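Local coordinates for protein Cel44C (Paenibacillus polymyxa, PDB 2YIH) that hydrolyses xyloglucan and cellulosic beta-1,4-glucan chains as an endo-acting enzyme of glycoside hydrolase family 44, at residues M40-L45 with M387-K392. The protein carries 8 engineered substitutions. Sequence-based numbering, arbitrary orientation.
Sequences MAARRL and MANYWK. With EDO (1,2-ethanediol), chain O.
Ala-42, Arg-44, Met-387 and Asn-389 meet inside the (beta/alpha)8 (TIM) barrel that forms the catalytic domain of this family 44 xyloglucanase. Strands 42-45 and 387-390 are the second and eighth of the barrel. Strand 29-30 lies between them in the sheet, and their axes come within 7.5 Å with 65° between their N-to-C directions. They therefore touch through side chains that fill the barrel interior, while Arg-43 points away from 387-392 and makes a salt bridge with Asp-33 and a hydrogen bond from NH1 to the carbonyl of Phe-95 in helix 90-102.

The apolar part is small: the methyl of Ala-42 lies 4.4 Å from CG of Met-387, and chi1 of -179° swings that CG anti to its backbone N, bringing it to the methyl. Asn-389 points toward strand 42-45, and its CG lies 3.9 Å from CB of Arg-44. Thr-357 of the neighbouring strand 353-359 touches both Arg-44 and Asn-389, continuing the packing around the barrel.

Polar and aromatic groups meet farther along, where 387-392 leaves the strand. With CG anti to the backbone N (chi1 170°) and the chain extended as far as NE, Arg-44 carries its guanidinium to Trp-391, a residue whose side chain lies about 6 Å from a bound glucose unit. NH1 of Arg-44 is hydrogen-bonded to Asn-31, which also binds the carbonyl of Tyr-390 and so links the two segments. The indole is approached obliquely, CZ3 of Trp-391 lying near the guanidinium plane at its edge, 4.4 Å from NH1 of Arg-44.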
ATOM      1  N   MET A  40       2.385  10.547  -7.492  1.00  8.96           N
ATOM      2  CA  MET A  40       2.745   9.377  -6.694  1.00  8.72           C
ATOM      3  C   MET A  40       4.269   9.218  -6.665  1.00  8.40           C
ATOM      4  O   MET A  40       4.941   9.608  -7.607  1.00  8.28           O
ATOM      5  CB  MET A  40       2.135   8.116  -7.345  1.00  8.98           C
ATOM      6  CG  MET A  40       0.602   8.116  -7.294  1.00  9.21           C
ATOM      7  SD  MET A  40      -0.030   7.791  -5.626  1.00  9.88           S
ATOM      8  CE  MET A  40      -1.788   7.942  -5.983  1.00  9.24           C
ATOM      9  N   ALA A  41       4.778   8.566  -5.622  1.00  7.86           N
ATOM     10  CA  ALA A  41       6.199   8.200  -5.524  1.00  7.66           C
ATOM     11  C   ALA A  41       6.435   6.696  -5.622  1.00  7.82           C
ATOM     12  O   ALA A  41       7.584   6.237  -5.712  1.00  8.18           O
ATOM     13  CB  ALA A  41       6.852   8.792  -4.171  1.00  7.78           C
ATOM     14  N   ALA A  42       5.358   5.917  -5.604  1.00  7.36           N
ATOM     15  CA  ALA A  42       5.519   4.456  -5.628  1.00  7.13           C
ATOM     16  C   ALA A  42       4.374   3.807  -6.400  1.00  6.80           C
ATOM     17  O   ALA A  42       3.231   4.184  -6.239  1.00  6.87           O
ATOM     18  CB  ALA A  42       5.572   3.881  -4.180  1.00  7.17           C
ATOM     19  N   ARG A  43       4.705   2.819  -7.223  1.00  6.92           N
ATOM     20  CA  ARG A  43       3.693   2.064  -7.979  1.00  6.75           C
ATOM     21  C   ARG A  43       3.903   0.580  -7.748  1.00  7.08           C
ATOM     22  O   ARG A  43       5.052   0.124  -7.718  1.00  7.64           O
ATOM     23  CB  ARG A  43       3.804   2.418  -9.483  1.00  6.88           C
ATOM     24  CG  ARG A  43       3.434   3.895  -9.715  1.00  6.98           C
ATOM     25  CD  ARG A  43       3.640   4.336 -11.179  1.00  6.95           C
ATOM     26  NE  ARG A  43       2.711   3.687 -12.117  1.00  7.59           N
ATOM     27  CZ  ARG A  43       3.090   2.869 -13.093  1.00  7.47           C
ATOM     28  NH1 ARG A  43       4.352   2.451 -13.172  1.00  7.83           N
ATOM     29  NH2 ARG A  43       2.204   2.432 -13.965  1.00  8.22           N
ATOM     30  N   ARG A  44       2.814  -0.191  -7.628  1.00  7.22           N
ATOM     31  CA  ARG A  44       2.905  -1.635  -7.388  1.00  6.93           C
ATOM     32  C   ARG A  44       2.205  -2.353  -8.527  1.00  7.22           C
ATOM     33  O   ARG A  44       1.104  -1.972  -8.915  1.00  7.45           O
ATOM     34  CB  ARG A  44       2.179  -1.989  -6.091  1.00  6.95           C
ATOM     35  CG  ARG A  44       1.989  -3.514  -5.854  1.00  6.69           C
ATOM     36  CD  ARG A  44       1.536  -3.707  -4.419  1.00  6.39           C
ATOM     37  NE  ARG A  44       1.341  -5.131  -4.071  1.00  6.52           N
ATOM     38  CZ  ARG A  44       0.169  -5.758  -4.081  1.00  6.51           C
ATOM     39  NH1 ARG A  44      -0.919  -5.184  -4.620  1.00  6.57           N
ATOM     40  NH2 ARG A  44       0.098  -7.021  -3.616  1.00  6.34           N
ATOM     41  N   LEU A  45       2.823  -3.442  -8.988  1.00  7.07           N
ATOM     42  CA  LEU A  45       2.170  -4.363  -9.923  1.00  7.33           C
ATOM     43  C   LEU A  45       1.913  -5.641  -9.101  1.00  7.58           C
ATOM     44  O   LEU A  45       2.817  -6.464  -8.909  1.00  8.07           O
ATOM     45  CB  LEU A  45       3.079  -4.637 -11.132  1.00  7.46           C
ATOM     46  CG  LEU A  45       2.490  -5.619 -12.156  1.00  7.75           C
ATOM     47  CD1 LEU A  45       1.220  -5.055 -12.780  1.00  8.13           C
ATOM     48  CD2 LEU A  45       3.514  -5.918 -13.234  1.00  7.60           C
ATOM     49  N   MET A 387       6.012   2.060   2.890  1.00  7.78           N
ATOM     50  CA  MET A 387       5.388   2.092   1.570  1.00  7.65           C
ATOM     51  C   MET A 387       3.918   1.742   1.746  1.00  7.78           C
ATOM     52  O   MET A 387       3.555   0.908   2.616  1.00  8.28           O
ATOM     53  CB  MET A 387       6.081   1.118   0.601  1.00  7.84           C
ATOM     54  CG  MET A 387       5.487   1.103  -0.823  1.00  8.11           C
ATOM     55  SD  MET A 387       6.541   0.046  -1.859  1.00  9.88           S
ATOM     56  CE  MET A 387       8.067   0.977  -1.950  1.00  9.27           C
ATOM     57  N   ALA A 388       3.054   2.391   0.957  1.00  7.73           N
ATOM     58  CA  ALA A 388       1.619   2.086   1.043  1.00  7.59           C
ATOM     59  C   ALA A 388       1.022   2.322  -0.319  1.00  7.73           C
ATOM     60  O   ALA A 388       1.335   3.322  -0.949  1.00  7.61           O
ATOM     61  CB  ALA A 388       0.892   2.991   2.088  1.00  7.80           C
ATOM     62  N   ASN A 389       0.131   1.424  -0.743  1.00  7.61           N
ATOM     63  CA  ASN A 389      -0.404   1.439  -2.122  1.00  7.51           C
ATOM     64  C   ASN A 389      -1.936   1.263  -2.086  1.00  7.69           C
ATOM     65  O   ASN A 389      -2.456   0.216  -1.693  1.00  7.18           O
ATOM     66  CB  ASN A 389       0.255   0.319  -2.982  1.00  7.89           C
ATOM     67  CG  ASN A 389       1.756   0.425  -3.017  1.00  8.29           C
ATOM     68  OD1 ASN A 389       2.363   1.000  -3.975  1.00  9.66           O
ATOM     69  ND2 ASN A 389       2.388  -0.098  -1.996  1.00  7.74           N
ATOM     70  N   TYR A 390      -2.643   2.342  -2.391  1.00  7.52           N
ATOM     71  CA  TYR A 390      -4.106   2.296  -2.515  1.00  7.90           C
ATOM     72  C   TYR A 390      -4.534   1.238  -3.556  1.00  8.16           C
ATOM     73  O   TYR A 390      -3.812   0.979  -4.538  1.00  7.61           O
ATOM     74  CB  TYR A 390      -4.566   3.678  -2.973  1.00  7.98           C
ATOM     75  CG  TYR A 390      -6.011   3.765  -3.300  1.00  7.49           C
ATOM     76  CD1 TYR A 390      -6.964   3.699  -2.297  1.00  7.85           C
ATOM     77  CD2 TYR A 390      -6.432   3.863  -4.636  1.00  7.72           C
ATOM     78  CE1 TYR A 390      -8.322   3.769  -2.593  1.00  7.79           C
ATOM     79  CE2 TYR A 390      -7.798   3.992  -4.953  1.00  7.77           C
ATOM     80  CZ  TYR A 390      -8.727   3.893  -3.911  1.00  7.98           C
ATOM     81  OH  TYR A 390     -10.068   3.982  -4.179  1.00  8.72           O
ATOM     82  N   TRP A 391      -5.661   0.587  -3.278  1.00  8.57           N
ATOM     83  CA  TRP A 391      -6.272  -0.330  -4.257  1.00  9.36           C
ATOM     84  C   TRP A 391      -7.686   0.166  -4.625  1.00  9.30           C
ATOM     85  O   TRP A 391      -8.512   0.411  -3.754  1.00  8.64           O
ATOM     86  CB  TRP A 391      -6.352  -1.744  -3.646  1.00  9.70           C
ATOM     87  CG  TRP A 391      -6.987  -2.688  -4.591  1.00 10.12           C
ATOM     88  CD1 TRP A 391      -8.337  -2.930  -4.730  1.00 11.30           C
ATOM     89  CD2 TRP A 391      -6.324  -3.500  -5.559  1.00 10.43           C
ATOM     90  NE1 TRP A 391      -8.542  -3.842  -5.754  1.00 11.14           N
ATOM     91  CE2 TRP A 391      -7.324  -4.202  -6.281  1.00 11.20           C
ATOM     92  CE3 TRP A 391      -4.985  -3.693  -5.900  1.00 10.26           C
ATOM     93  CZ2 TRP A 391      -7.007  -5.113  -7.312  1.00 11.17           C
ATOM     94  CZ3 TRP A 391      -4.668  -4.601  -6.934  1.00 11.15           C
ATOM     95  CH2 TRP A 391      -5.679  -5.260  -7.646  1.00 11.06           C
ATOM     96  N   LYS A 392      -7.985   0.261  -5.921  1.00  9.27           N
ATOM     97  CA  LYS A 392      -9.327   0.664  -6.349  1.00  9.82           C
ATOM     98  C   LYS A 392     -10.363  -0.475  -6.160  1.00 10.35           C
ATOM     99  O   LYS A 392     -10.390  -1.430  -6.955  1.00 10.43           O
ATOM    100  CB  LYS A 392      -9.301   1.041  -7.831  1.00  9.83           C
ATOM    101  CG  LYS A 392      -8.423   2.250  -8.191  1.00 10.12           C
ATOM    102  CD  LYS A 392      -8.515   2.486  -9.728  1.00 11.07           C
ATOM    103  CE  LYS A 392      -9.839   3.169 -10.110  1.00 10.99           C
ATOM    104  NZ  LYS A 392      -9.898   3.436 -11.620  1.00 10.38           N
TER
HETATM  105  C1  EDO O1532     -10.916   2.291 -16.009  0.50 21.86           C
HETATM  106  O1  EDO O1532     -11.982   3.184 -16.334  0.50 21.38           O
HETATM  107  C2  EDO O1532     -10.638   2.390 -14.518  0.50 21.57           C
HETATM  108  O2  EDO O1532     -11.416   1.395 -13.844  0.50 21.52           O